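Local coordinates for mRNA-capping enzyme subunit alpha (Saccharomyces cerevisiae, PDB 3KYH), which transfers GMP from GTP, through a covalent enzyme-GMP intermediate, to the 5'-diphosphate end of RNA in the second step of mRNA capping, at residues C[35-40]-C[160-165]; C[64-69]-C[233-238]; C[103-108]-C[196-201]; C[330-335]-C[365-370]. One frame throughout, in Å; residues are numbered along the deposited sequence.

In the fold
Contacts 1, 2 and 3 lie in the nucleotidyltransferase part of the chain. Contact 4 lies in the OB-type C-terminal part, its centre about 40 to 49 Å from theirs. The first three are partly buried; contact 4 is at the surface. Contacts 1 and 2 touch, where residues 164-165 pack on Pro-237 and Tyr-238. Contacts 1 and 3 reach the same large sheet, and contact 3 is nested inside the chain loop that contact 2 closes. Chemistry follows place. Contact 2 pairs two strands and adds a salt bridge. Contact 3 is an aromatic cluster. Contacts 1 and 4 have no hydrogen bond across them and rely on van der Waals packing.

Contact 1 of 4, residues C[35-40]-C[160-165]; sequences LLNSPK and GRCLTQ
Leu-36 and Thr-164 cross at about a right angle, and the CD2 branch of the leucine comes against Thr-164 OG1. CG of Leu-36 stands anti to the carbonyl carbon (chi1 -54°), which turns this branch to the threonine. Leu-36 also packs on Leu-156 of strand 154-158. The side chain of Cys-162 points into the contact, and its CB lies 3.3 Å from Leu-35 O. The CD2 branch of Leu-35 meets Gly-160 O at 3.5 Å. On the exposed side the amides of Asn-37 and Gln-165 come from opposite directions, their planes 53° apart. Asn-37 OD1 and Gln-165 NE2 are 3.7 Å apart. No hydrogen bond crosses the contact, which is van der Waals packing. Asn-37 has a positive phi and is the C-prime residue of a Schellman motif. This helix end, closing helix 23-35, packs against the short strand 161-162 at the margin of the large sheet in the nucleotidyltransferase fold.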
loop_
_atom_site.group_PDB
_atom_site.type_symbol
_atom_site.label_atom_id
_atom_site.label_comp_id
_atom_site.label_asym_id
_atom_site.label_seq_id
_atom_site.Cartn_x
_atom_site.Cartn_y
_atom_site.Cartn_z
ATOM N N LEU C 35 0.816 -50.405 4.057
ATOM C CA LEU C 35 0.013 -51.491 3.481
ATOM C C LEU C 35 0.591 -52.075 2.185
ATOM O O LEU C 35 0.291 -53.222 1.829
ATOM C CB LEU C 35 -1.440 -51.042 3.270
ATOM C CG LEU C 35 -2.649 -51.955 3.557
ATOM C CD1 LEU C 35 -3.955 -51.216 3.261
ATOM C CD2 LEU C 35 -2.657 -53.308 2.837
ATOM N N LEU C 36 1.428 -51.300 1.496
ATOM C CA LEU C 36 2.126 -51.777 0.305
ATOM C C LEU C 36 3.642 -51.580 0.425
ATOM O O LEU C 36 4.360 -51.577 -0.577
ATOM C CB LEU C 36 1.576 -51.094 -0.956
ATOM C CG LEU C 36 0.074 -51.134 -1.263
ATOM C CD1 LEU C 36 -0.344 -49.937 -2.143
ATOM C CD2 LEU C 36 -0.365 -52.483 -1.856
ATOM N N ASN C 37 4.119 -51.443 1.661
ATOM C CA ASN C 37 5.552 -51.300 1.988
ATOM C C ASN C 37 6.377 -50.306 1.140
ATOM O O ASN C 37 7.445 -50.642 0.603
ATOM C CB ASN C 37 6.260 -52.662 2.262
ATOM C CG ASN C 37 6.097 -53.692 1.126
ATOM O OD1 ASN C 37 6.579 -53.502 0.001
ATOM N ND2 ASN C 37 5.450 -54.815 1.449
ATOM N N SER C 38 5.837 -49.090 1.033
ATOM C CA SER C 38 6.494 -47.923 0.425
ATOM C C SER C 38 5.655 -46.670 0.668
ATOM O O SER C 38 4.459 -46.667 0.370
ATOM C CB SER C 38 6.747 -48.095 -1.072
ATOM O OG SER C 38 7.743 -47.177 -1.488
ATOM N N PRO C 39 6.285 -45.583 1.157
ATOM C CA PRO C 39 5.470 -44.511 1.722
ATOM C C PRO C 39 4.902 -43.546 0.686
ATOM O O PRO C 39 4.268 -42.547 1.054
ATOM C CB PRO C 39 6.450 -43.806 2.660
ATOM C CG PRO C 39 7.824 -44.043 2.038
ATOM C CD PRO C 39 7.693 -45.155 1.014
ATOM N N LYS C 40 5.121 -43.886 -0.588
ATOM C CA LYS C 40 4.805 -43.063 -1.760
ATOM C C LYS C 40 3.418 -42.408 -1.686
ATOM O O LYS C 40 3.297 -41.250 -2.061
ATOM C CB LYS C 40 5.030 -43.847 -3.066
ATOM C CG LYS C 40 6.223 -44.823 -3.020
ATOM C CD LYS C 40 7.434 -44.485 -3.893
ATOM C CE LYS C 40 7.973 -43.056 -3.725
ATOM N NZ LYS C 40 7.409 -42.128 -4.766
ATOM N N GLY C 160 -5.481 -56.882 4.583
ATOM C CA GLY C 160 -4.159 -56.494 5.081
ATOM C C GLY C 160 -2.970 -57.005 4.286
ATOM O O GLY C 160 -1.887 -56.425 4.348
ATOM N N ARG C 161 -3.173 -58.096 3.551
ATOM C CA ARG C 161 -2.134 -58.759 2.760
ATOM C C ARG C 161 -1.825 -57.951 1.482
ATOM O O ARG C 161 -2.689 -57.777 0.612
ATOM C CB ARG C 161 -2.527 -60.251 2.536
ATOM C CG ARG C 161 -2.011 -60.980 1.265
ATOM C CD ARG C 161 -2.071 -62.533 1.367
ATOM N NE ARG C 161 -1.410 -63.178 0.224
ATOM C CZ ARG C 161 -0.102 -63.120 -0.055
ATOM N NH1 ARG C 161 0.756 -62.477 0.728
ATOM N NH2 ARG C 161 0.371 -63.707 -1.141
ATOM N N CYS C 162 -0.616 -57.386 1.429
ATOM C CA CYS C 162 -0.111 -56.692 0.233
ATOM C C CYS C 162 -0.021 -57.645 -0.958
ATOM O O CYS C 162 0.907 -58.461 -1.066
ATOM C CB CYS C 162 1.259 -56.039 0.481
ATOM S SG CYS C 162 2.188 -55.619 -1.031
ATOM N N LEU C 163 -1.022 -57.550 -1.826
ATOM C CA LEU C 163 -1.010 -58.288 -3.084
ATOM C C LEU C 163 -0.385 -57.455 -4.225
ATOM O O LEU C 163 -0.997 -57.275 -5.266
ATOM C CB LEU C 163 -2.428 -58.801 -3.414
ATOM C CG LEU C 163 -2.897 -60.222 -3.021
ATOM C CD1 LEU C 163 -4.373 -60.426 -3.334
ATOM C CD2 LEU C 163 -2.086 -61.345 -3.691
ATOM N N THR C 164 0.806 -56.900 -4.007
ATOM C CA THR C 164 1.555 -56.188 -5.050
ATOM C C THR C 164 2.511 -57.174 -5.723
ATOM O O THR C 164 2.360 -57.474 -6.907
ATOM C CB THR C 164 2.411 -55.028 -4.476
ATOM O OG1 THR C 164 1.626 -54.205 -3.604
ATOM C CG2 THR C 164 2.986 -54.169 -5.589
ATOM N N GLN C 165 3.436 -57.725 -4.931
ATOM C CA GLN C 165 4.601 -58.477 -5.404
ATOM C C GLN C 165 4.287 -59.783 -6.144
ATOM O O GLN C 165 5.202 -60.487 -6.609
ATOM C CB GLN C 165 5.555 -58.720 -4.228
ATOM C CG GLN C 165 6.479 -57.565 -3.845
ATOM C CD GLN C 165 5.815 -56.203 -3.921
ATOM O OE1 GLN C 165 5.668 -55.639 -5.007
ATOM N NE2 GLN C 165 5.414 -55.667 -2.770
#

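Contact 2 of 4, residues C[64-69]-C[233-238]; sequences AHDYYV and PVKAPY
Tyr-67 and Tyr-68 each present a ring face to the other segment. Pro-233 covers one face of Tyr-67: its CB is 3.6 Å from the ring centroid and 17° off the normal, a CH-pi contact displaced toward the ring's rim. The two side chains lie side by side and point the same way. Tyr-67 OH is hydrogen-bonded to Leu-246 O. On Tyr-68 a methyl sits centrally over one face, with Val-234 CG2 3.8 Å from the ring centroid. With CG1 of Val-234 anti to the backbone N (chi1 179°), CG2 is the branch placed over the Tyr-68 ring. Helix 168-189 also packs on Tyr-68, through Thr-168 and Leu-172.

The polar links lie beside the rings. Val-234 N donates to Asp-66 O at 2.9 Å. Lys-235 NZ forms a salt bridge with Asp-66 OD2 at 2.8 Å; the lysine chain bends at chi3 (49°), bringing NZ to the carboxylate. The aliphatic part of the same lysine passes the His-65 ring, CE to CD2 4.2 Å.

Tyr-67 and Pro-233 form an antiparallel non-hydrogen-bonded pair. They join the start of strand 67-73 to the end of strand 229-233, neighbours in the mixed sheet of the nucleotidyltransferase fold. Strand 67-73 goes on to carry Lys-72, the lysine that takes up GMP.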
loop_
_atom_site.group_PDB
_atom_site.type_symbol
_atom_site.label_atom_id
_atom_site.label_comp_id
_atom_site.label_asym_id
_atom_site.label_seq_id
_atom_site.Cartn_x
_atom_site.Cartn_y
_atom_site.Cartn_z
ATOM N N ALA C 64 6.877 -62.240 -25.899
ATOM C CA ALA C 64 7.609 -62.985 -24.847
ATOM C C ALA C 64 6.878 -63.308 -23.513
ATOM O O ALA C 64 7.486 -63.825 -22.556
ATOM C CB ALA C 64 8.947 -62.294 -24.569
ATOM N N HIS C 65 5.571 -63.035 -23.468
ATOM C CA HIS C 65 4.757 -63.230 -22.270
ATOM C C HIS C 65 3.366 -63.756 -22.621
ATOM O O HIS C 65 3.117 -64.179 -23.763
ATOM C CB HIS C 65 4.629 -61.909 -21.495
ATOM C CG HIS C 65 5.864 -61.520 -20.748
ATOM N ND1 HIS C 65 6.874 -60.772 -21.318
ATOM C CD2 HIS C 65 6.245 -61.766 -19.469
ATOM C CE1 HIS C 65 7.834 -60.590 -20.426
ATOM N NE2 HIS C 65 7.478 -61.185 -19.297
ATOM N N ASP C 66 2.477 -63.708 -21.620
ATOM C CA ASP C 66 1.088 -64.164 -21.718
ATOM C C ASP C 66 0.250 -62.970 -21.249
ATOM O O ASP C 66 0.361 -62.554 -20.099
ATOM C CB ASP C 66 0.853 -65.397 -20.823
ATOM C CG ASP C 66 1.980 -66.448 -20.896
ATOM O OD1 ASP C 66 1.643 -67.638 -21.044
ATOM O OD2 ASP C 66 3.187 -66.131 -20.747
ATOM N N TYR C 67 -0.565 -62.412 -22.146
ATOM C CA TYR C 67 -1.170 -61.082 -21.966
ATOM C C TYR C 67 -2.696 -61.004 -22.013
ATOM O O TYR C 67 -3.362 -61.909 -22.512
ATOM C CB TYR C 67 -0.614 -60.129 -23.018
ATOM C CG TYR C 67 0.418 -59.131 -22.534
ATOM C CD1 TYR C 67 1.793 -59.410 -22.619
ATOM C CD2 TYR C 67 0.019 -57.869 -22.070
ATOM C CE1 TYR C 67 2.743 -58.463 -22.235
ATOM C CE2 TYR C 67 0.952 -56.924 -21.638
ATOM C CZ TYR C 67 2.311 -57.229 -21.731
ATOM O OH TYR C 67 3.234 -56.289 -21.322
ATOM N N TYR C 68 -3.217 -59.890 -21.498
ATOM C CA TYR C 68 -4.639 -59.584 -21.376
ATOM C C TYR C 68 -5.067 -58.372 -22.200
ATOM O O TYR C 68 -4.273 -57.439 -22.454
ATOM C CB TYR C 68 -4.978 -59.244 -19.921
ATOM C CG TYR C 68 -5.216 -60.398 -18.950
ATOM C CD1 TYR C 68 -4.939 -60.242 -17.581
ATOM C CD2 TYR C 68 -5.750 -61.625 -19.380
ATOM C CE1 TYR C 68 -5.187 -61.259 -16.672
ATOM C CE2 TYR C 68 -5.980 -62.665 -18.469
ATOM C CZ TYR C 68 -5.705 -62.465 -17.121
ATOM O OH TYR C 68 -5.942 -63.483 -16.228
ATOM N N VAL C 69 -6.345 -58.382 -22.573
ATOM C CA VAL C 69 -7.010 -57.207 -23.131
ATOM C C VAL C 69 -8.456 -57.017 -22.731
ATOM O O VAL C 69 -9.288 -57.936 -22.826
ATOM C CB VAL C 69 -6.968 -57.123 -24.663
ATOM C CG1 VAL C 69 -5.701 -56.440 -25.115
ATOM C CG2 VAL C 69 -7.177 -58.505 -25.315
ATOM N N PRO C 233 -0.177 -57.789 -18.605
ATOM C CA PRO C 233 0.512 -59.082 -18.629
ATOM C C PRO C 233 0.186 -59.946 -17.409
ATOM O O PRO C 233 0.303 -59.475 -16.267
ATOM C CB PRO C 233 1.988 -58.687 -18.655
ATOM C CG PRO C 233 2.029 -57.300 -17.991
ATOM C CD PRO C 233 0.637 -56.733 -17.968
ATOM N N VAL C 234 -0.235 -61.187 -17.664
ATOM C CA VAL C 234 -0.606 -62.158 -16.624
ATOM C C VAL C 234 0.575 -62.324 -15.635
ATOM O O VAL C 234 0.651 -61.608 -14.632
ATOM C CB VAL C 234 -1.072 -63.524 -17.254
ATOM C CG1 VAL C 234 -1.444 -64.571 -16.183
ATOM C CG2 VAL C 234 -2.226 -63.332 -18.247
ATOM N N LYS C 235 1.486 -63.246 -15.943
ATOM C CA LYS C 235 2.744 -63.514 -15.239
ATOM C C LYS C 235 3.484 -62.375 -14.506
ATOM O O LYS C 235 4.267 -62.654 -13.592
ATOM C CB LYS C 235 3.713 -64.159 -16.242
ATOM C CG LYS C 235 3.557 -65.676 -16.443
ATOM C CD LYS C 235 4.025 -66.178 -17.818
ATOM C CE LYS C 235 5.430 -65.682 -18.275
ATOM N NZ LYS C 235 5.750 -66.267 -19.623
ATOM N N ALA C 236 3.268 -61.123 -14.918
ATOM C CA ALA C 236 3.935 -59.940 -14.345
ATOM C C ALA C 236 3.396 -59.419 -13.006
ATOM O O ALA C 236 2.206 -59.580 -12.707
ATOM C CB ALA C 236 3.935 -58.807 -15.359
ATOM N N PRO C 237 4.264 -58.764 -12.210
ATOM C CA PRO C 237 3.799 -58.119 -10.970
ATOM C C PRO C 237 3.359 -56.679 -11.173
ATOM O O PRO C 237 3.865 -56.020 -12.084
ATOM C CB PRO C 237 5.028 -58.163 -10.054
ATOM C CG PRO C 237 6.198 -58.253 -10.967
ATOM C CD PRO C 237 5.738 -58.817 -12.287
ATOM N N TYR C 238 2.464 -56.205 -10.304
ATOM C CA TYR C 238 1.913 -54.835 -10.316
ATOM C C TYR C 238 2.972 -53.800 -9.868
ATOM O O TYR C 238 4.180 -54.001 -10.046
ATOM C CB TYR C 238 0.647 -54.778 -9.436
ATOM C CG TYR C 238 -0.387 -53.674 -9.674
ATOM C CD1 TYR C 238 -1.380 -53.793 -10.667
ATOM C CD2 TYR C 238 -0.436 -52.550 -8.839
ATOM C CE1 TYR C 238 -2.352 -52.790 -10.846
ATOM C CE2 TYR C 238 -1.398 -51.542 -9.018
ATOM C CZ TYR C 238 -2.372 -51.679 -10.005
ATOM O OH TYR C 238 -3.340 -50.692 -10.161
#

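Contact 3 of 4, residues C[103-108]-C[196-201]; sequences YLVNGF and TFPFKI
Phe-108 meets Phe-197 and Phe-199 by ring contacts. With CG anti to the carbonyl carbon (chi1 -80°), its ring turns an edge to the face of each. With Phe-197 the centroids are 4.6 Å apart and the planes at 51°, with CD1 of Phe-108 over the centre of that ring. With Phe-199 the centroids are 5.5 Å apart, and CZ of Phe-108 lies toward the rim of the face.

Aliphatic groups complete the packing. Pro-198 CD is 3.4 Å from Phe-108 CZ, and Ile-201 CD1 is 3.9 Å from Phe-108 CE1. Val-105 CG1 touches Pro-198 CG at 3.6 Å. Were Phe-197 an alanine, the Phe-108 edge would probably lose the face it rests on, opening a gap toward Leu-186 of helix 168-189.

Polar contact is slight. Thr-196 OG1 donates a weak hydrogen bond to Gly-107 O, 3.1 Å.

Phe-110 also meets the Phe-108 ring. The aromatic cluster joins the loop after strand 102-105 to the approach to strand 200-203 in the large mixed sheet.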
loop_
_atom_site.group_PDB
_atom_site.type_symbol
_atom_site.label_atom_id
_atom_site.label_comp_id
_atom_site.label_asym_id
_atom_site.label_seq_id
_atom_site.Cartn_x
_atom_site.Cartn_y
_atom_site.Cartn_z
ATOM N N TYR C 103 -12.089 -39.626 -1.273
ATOM C CA TYR C 103 -13.544 -39.448 -1.205
ATOM C C TYR C 103 -14.249 -40.377 -0.197
ATOM O O TYR C 103 -13.726 -41.455 0.094
ATOM C CB TYR C 103 -14.153 -39.405 -2.623
ATOM C CG TYR C 103 -13.625 -38.234 -3.462
ATOM C CD1 TYR C 103 -12.595 -38.401 -4.397
ATOM C CD2 TYR C 103 -14.134 -36.946 -3.286
ATOM C CE1 TYR C 103 -12.109 -37.306 -5.146
ATOM C CE2 TYR C 103 -13.653 -35.849 -4.002
ATOM C CZ TYR C 103 -12.651 -36.034 -4.934
ATOM O OH TYR C 103 -12.201 -34.931 -5.620
ATOM N N LEU C 104 -15.364 -39.930 0.396
ATOM C CA LEU C 104 -16.063 -40.701 1.450
ATOM C C LEU C 104 -17.518 -41.071 1.174
ATOM O O LEU C 104 -18.463 -40.374 1.560
ATOM C CB LEU C 104 -15.930 -40.072 2.851
ATOM C CG LEU C 104 -15.858 -41.038 4.060
ATOM C CD1 LEU C 104 -15.040 -40.393 5.153
ATOM C CD2 LEU C 104 -17.153 -41.596 4.692
ATOM N N VAL C 105 -17.672 -42.246 0.578
ATOM C CA VAL C 105 -18.980 -42.804 0.254
ATOM C C VAL C 105 -19.693 -43.333 1.509
ATOM O O VAL C 105 -19.062 -43.542 2.553
ATOM C CB VAL C 105 -18.848 -43.903 -0.817
ATOM C CG1 VAL C 105 -19.988 -43.768 -1.806
ATOM C CG2 VAL C 105 -17.535 -43.754 -1.589
ATOM N N ASN C 106 -21.006 -43.540 1.401
ATOM C CA ASN C 106 -21.846 -43.996 2.515
ATOM C C ASN C 106 -21.762 -45.508 2.797
ATOM O O ASN C 106 -20.661 -46.081 2.841
ATOM C CB ASN C 106 -23.300 -43.493 2.341
ATOM C CG ASN C 106 -23.672 -42.322 3.284
ATOM O OD1 ASN C 106 -24.827 -42.227 3.702
ATOM N ND2 ASN C 106 -22.727 -41.439 3.607
ATOM N N GLY C 107 -22.925 -46.140 2.981
ATOM C CA GLY C 107 -23.046 -47.528 3.470
ATOM C C GLY C 107 -22.626 -48.687 2.577
ATOM O O GLY C 107 -23.220 -48.927 1.523
ATOM N N PHE C 108 -21.591 -49.397 3.016
ATOM C CA PHE C 108 -21.110 -50.596 2.338
ATOM C C PHE C 108 -20.577 -51.611 3.352
ATOM O O PHE C 108 -19.763 -51.283 4.224
ATOM C CB PHE C 108 -20.028 -50.275 1.295
ATOM C CG PHE C 108 -20.551 -49.758 -0.034
ATOM C CD1 PHE C 108 -21.240 -50.592 -0.921
ATOM C CD2 PHE C 108 -20.260 -48.455 -0.444
ATOM C CE1 PHE C 108 -21.678 -50.113 -2.167
ATOM C CE2 PHE C 108 -20.679 -47.969 -1.686
ATOM C CZ PHE C 108 -21.391 -48.804 -2.550
ATOM N N THR C 196 -28.416 -48.413 1.510
ATOM C CA THR C 196 -27.228 -47.631 1.915
ATOM C C THR C 196 -26.130 -47.597 0.824
ATOM O O THR C 196 -25.236 -46.747 0.870
ATOM C CB THR C 196 -26.554 -48.210 3.238
ATOM O OG1 THR C 196 -25.921 -49.466 2.974
ATOM C CG2 THR C 196 -27.507 -48.388 4.427
ATOM N N PHE C 197 -26.184 -48.574 -0.089
ATOM C CA PHE C 197 -25.290 -48.769 -1.243
ATOM C C PHE C 197 -25.706 -47.780 -2.374
ATOM O O PHE C 197 -26.764 -47.960 -2.989
ATOM C CB PHE C 197 -25.447 -50.223 -1.754
ATOM C CG PHE C 197 -24.780 -51.309 -0.916
ATOM C CD1 PHE C 197 -24.235 -52.426 -1.564
ATOM C CD2 PHE C 197 -24.762 -51.289 0.486
ATOM C CE1 PHE C 197 -23.622 -53.469 -0.857
ATOM C CE2 PHE C 197 -24.151 -52.342 1.230
ATOM C CZ PHE C 197 -23.582 -53.437 0.551
ATOM N N PRO C 198 -24.900 -46.732 -2.645
ATOM C CA PRO C 198 -25.263 -45.657 -3.583
ATOM C C PRO C 198 -25.184 -45.978 -5.069
ATOM O O PRO C 198 -25.696 -45.205 -5.879
ATOM C CB PRO C 198 -24.218 -44.566 -3.295
ATOM C CG PRO C 198 -23.052 -45.310 -2.771
ATOM C CD PRO C 198 -23.686 -46.367 -1.897
ATOM N N PHE C 199 -24.531 -47.083 -5.418
ATOM C CA PHE C 199 -24.143 -47.380 -6.790
ATOM C C PHE C 199 -23.662 -48.826 -6.936
ATOM O O PHE C 199 -23.166 -49.394 -5.962
ATOM C CB PHE C 199 -23.062 -46.386 -7.219
ATOM C CG PHE C 199 -21.691 -46.581 -6.572
ATOM C CD1 PHE C 199 -20.998 -47.801 -6.607
ATOM C CD2 PHE C 199 -21.007 -45.472 -6.079
ATOM C CE1 PHE C 199 -19.680 -47.890 -6.159
ATOM C CE2 PHE C 199 -19.714 -45.578 -5.558
ATOM C CZ PHE C 199 -19.047 -46.782 -5.617
ATOM N N LYS C 200 -23.752 -49.402 -8.138
ATOM C CA LYS C 200 -23.417 -50.817 -8.348
ATOM C C LYS C 200 -21.919 -51.151 -8.540
ATOM O O LYS C 200 -21.104 -50.271 -8.856
ATOM C CB LYS C 200 -24.265 -51.412 -9.479
ATOM C CG LYS C 200 -24.529 -52.912 -9.302
ATOM C CD LYS C 200 -24.978 -53.623 -10.574
ATOM C CE LYS C 200 -24.297 -54.989 -10.629
ATOM N NZ LYS C 200 -24.995 -56.014 -11.446
ATOM N N ILE C 201 -21.560 -52.418 -8.306
ATOM C CA ILE C 201 -20.191 -52.927 -8.502
ATOM C C ILE C 201 -20.156 -54.132 -9.449
ATOM O O ILE C 201 -21.096 -54.923 -9.487
ATOM C CB ILE C 201 -19.488 -53.202 -7.151
ATOM C CG1 ILE C 201 -19.147 -51.870 -6.476
ATOM C CG2 ILE C 201 -18.144 -53.912 -7.331
ATOM C CD1 ILE C 201 -20.258 -51.301 -5.643
#

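Contact 4 of 4, residues C[330-335]-C[365-370]; sequences AELSVS and WEMLRF
Leu-332 lies by Trp-365 and Ser-333 by Glu-366, so the chains step along in the same sense, but they diverge beyond this. The CA atoms of Leu-332 and Trp-365 are 6.1 Å apart, and those of Ser-333 and Glu-366 are 6.3 Å apart. No hydrogen bond crosses between the segments; side chains meet the opposite chain. Segment 365-370 turns a corner at Leu-368.

Trp-365 makes the largest contribution. It meets the other segment with the edge of its indole. Ala-330 CB lies near the ring plane, 3.3 Å from Trp-365 NE1 and 3.6 Å from CZ2. Glu-331 O is at the same edge, 3.9 Å from Trp-365 NE1. Elsewhere the indole meets Phe-260 edge-to-face. Replacing the tryptophan by an alanine would probably leave Ala-330 and Phe-260 without their ring partner and open a gap beside the strand end.

CG of Leu-332 is anti to the backbone N (chi1 -164°), which carries its two methyls over to the other segment. CD1 touches Trp-365 O at 3.3 Å, and CD2 lies 4.2 Å from Met-367 CG. Leu-332 and Met-367 both also pack on Cys-356 of strand 352-356.

The end of strand 326-331 and the approach to strand 367-370, the outermost strands of the sheet, come together without pairing, consistent with barrel closure between the third and fifth strands of an OB fold.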
loop_
_atom_site.group_PDB
_atom_site.type_symbol
_atom_site.label_atom_id
_atom_site.label_comp_id
_atom_site.label_asym_id
_atom_site.label_seq_id
_atom_site.Cartn_x
_atom_site.Cartn_y
_atom_site.Cartn_z
ATOM N N ALA C 330 3.970 -28.107 -42.189
ATOM C CA ALA C 330 3.130 -28.851 -43.121
ATOM C C ALA C 330 2.134 -28.041 -43.930
ATOM O O ALA C 330 1.795 -26.905 -43.581
ATOM C CB ALA C 330 2.453 -30.042 -42.438
ATOM N N GLU C 331 1.764 -28.628 -45.065
ATOM C CA GLU C 331 0.633 -28.201 -45.880
ATOM C C GLU C 331 -0.560 -29.115 -45.557
ATOM O O GLU C 331 -0.390 -30.329 -45.325
ATOM C CB GLU C 331 1.012 -28.248 -47.369
ATOM C CG GLU C 331 1.778 -27.013 -47.981
ATOM C CD GLU C 331 2.823 -26.320 -47.082
ATOM O OE1 GLU C 331 4.003 -26.210 -47.480
ATOM O OE2 GLU C 331 2.452 -25.820 -46.002
ATOM N N LEU C 332 -1.744 -28.510 -45.449
ATOM C CA LEU C 332 -2.951 -29.254 -45.095
ATOM C C LEU C 332 -3.456 -30.066 -46.285
ATOM O O LEU C 332 -2.670 -30.787 -46.884
ATOM C CB LEU C 332 -4.018 -28.334 -44.483
ATOM C CG LEU C 332 -5.195 -28.975 -43.723
ATOM C CD1 LEU C 332 -4.772 -29.391 -42.313
ATOM C CD2 LEU C 332 -6.420 -28.048 -43.668
ATOM N N SER C 333 -4.740 -29.964 -46.625
ATOM C CA SER C 333 -5.371 -30.722 -47.725
ATOM C C SER C 333 -6.883 -30.511 -47.764
ATOM O O SER C 333 -7.650 -31.067 -46.963
ATOM C CB SER C 333 -5.042 -32.233 -47.723
ATOM O OG SER C 333 -5.228 -32.824 -46.445
ATOM N N VAL C 334 -7.291 -29.682 -48.715
ATOM C CA VAL C 334 -8.695 -29.350 -48.873
ATOM C C VAL C 334 -9.189 -29.856 -50.229
ATOM O O VAL C 334 -8.844 -29.294 -51.274
ATOM C CB VAL C 334 -8.949 -27.844 -48.581
ATOM C CG1 VAL C 334 -10.331 -27.396 -49.037
ATOM C CG2 VAL C 334 -8.792 -27.595 -47.084
ATOM N N SER C 335 -9.944 -30.957 -50.166
ATOM C CA SER C 335 -10.566 -31.608 -51.325
ATOM C C SER C 335 -11.658 -30.741 -51.981
ATOM O O SER C 335 -12.017 -29.678 -51.453
ATOM C CB SER C 335 -11.049 -33.034 -50.964
ATOM O OG SER C 335 -12.289 -33.086 -50.257
ATOM N N TRP C 365 -2.710 -34.907 -43.605
ATOM C CA TRP C 365 -3.634 -34.777 -42.485
ATOM C C TRP C 365 -4.907 -33.940 -42.633
ATOM O O TRP C 365 -4.862 -32.716 -42.494
ATOM C CB TRP C 365 -2.907 -34.414 -41.178
ATOM C CG TRP C 365 -1.678 -33.543 -41.208
ATOM C CD1 TRP C 365 -1.331 -32.616 -42.141
ATOM C CD2 TRP C 365 -0.684 -33.469 -40.175
ATOM N NE1 TRP C 365 -0.147 -32.007 -41.781
ATOM C CE2 TRP C 365 0.253 -32.488 -40.563
ATOM C CE3 TRP C 365 -0.487 -34.158 -38.964
ATOM C CZ2 TRP C 365 1.386 -32.180 -39.796
ATOM C CZ3 TRP C 365 0.621 -33.828 -38.179
ATOM C CH2 TRP C 365 1.552 -32.853 -38.604
ATOM N N GLU C 366 -6.032 -34.632 -42.853
ATOM C CA GLU C 366 -7.385 -34.038 -42.798
ATOM C C GLU C 366 -7.790 -33.636 -41.387
ATOM O O GLU C 366 -7.652 -34.422 -40.431
ATOM C CB GLU C 366 -8.481 -34.981 -43.304
ATOM C CG GLU C 366 -8.348 -35.453 -44.724
ATOM C CD GLU C 366 -7.645 -36.774 -44.795
ATOM O OE1 GLU C 366 -6.404 -36.774 -44.673
ATOM O OE2 GLU C 366 -8.339 -37.802 -44.962
ATOM N N MET C 367 -8.353 -32.430 -41.315
ATOM C CA MET C 367 -8.897 -31.813 -40.097
ATOM C C MET C 367 -10.379 -32.155 -39.848
ATOM O O MET C 367 -11.132 -32.446 -40.791
ATOM C CB MET C 367 -8.687 -30.299 -40.169
ATOM C CG MET C 367 -9.501 -29.593 -41.244
ATOM S SD MET C 367 -10.753 -28.578 -40.455
ATOM C CE MET C 367 -11.720 -28.082 -41.877
ATOM N N LEU C 368 -10.791 -32.101 -38.582
ATOM C CA LEU C 368 -12.132 -32.555 -38.192
ATOM C C LEU C 368 -12.870 -31.610 -37.231
ATOM O O LEU C 368 -13.947 -31.950 -36.713
ATOM C CB LEU C 368 -12.121 -34.034 -37.744
ATOM C CG LEU C 368 -11.037 -34.779 -36.929
ATOM C CD1 LEU C 368 -11.204 -36.294 -37.141
ATOM C CD2 LEU C 368 -9.609 -34.441 -37.297
ATOM N N ARG C 369 -12.258 -30.433 -37.044
ATOM C CA ARG C 369 -12.744 -29.285 -36.276
ATOM C C ARG C 369 -11.594 -28.274 -36.159
ATOM O O ARG C 369 -10.421 -28.661 -36.221
ATOM C CB ARG C 369 -13.314 -29.665 -34.888
ATOM C CG ARG C 369 -12.280 -30.080 -33.818
ATOM C CD ARG C 369 -12.828 -30.617 -32.470
ATOM N NE ARG C 369 -12.850 -32.087 -32.317
ATOM C CZ ARG C 369 -11.798 -32.917 -32.375
ATOM N NH1 ARG C 369 -10.568 -32.466 -32.654
ATOM N NH2 ARG C 369 -11.976 -34.230 -32.186
ATOM N N PHE C 370 -11.936 -26.987 -36.067
ATOM C CA PHE C 370 -10.985 -25.935 -35.692
ATOM C C PHE C 370 -11.078 -25.774 -34.182
ATOM O O PHE C 370 -11.903 -26.434 -33.538
ATOM C CB PHE C 370 -11.347 -24.600 -36.357
ATOM C CG PHE C 370 -11.502 -24.686 -37.844
ATOM C CD1 PHE C 370 -12.756 -24.535 -38.432
ATOM C CD2 PHE C 370 -10.401 -24.956 -38.656
ATOM C CE1 PHE C 370 -12.909 -24.633 -39.811
ATOM C CE2 PHE C 370 -10.538 -25.076 -40.039
ATOM C CZ PHE C 370 -11.798 -24.915 -40.617
#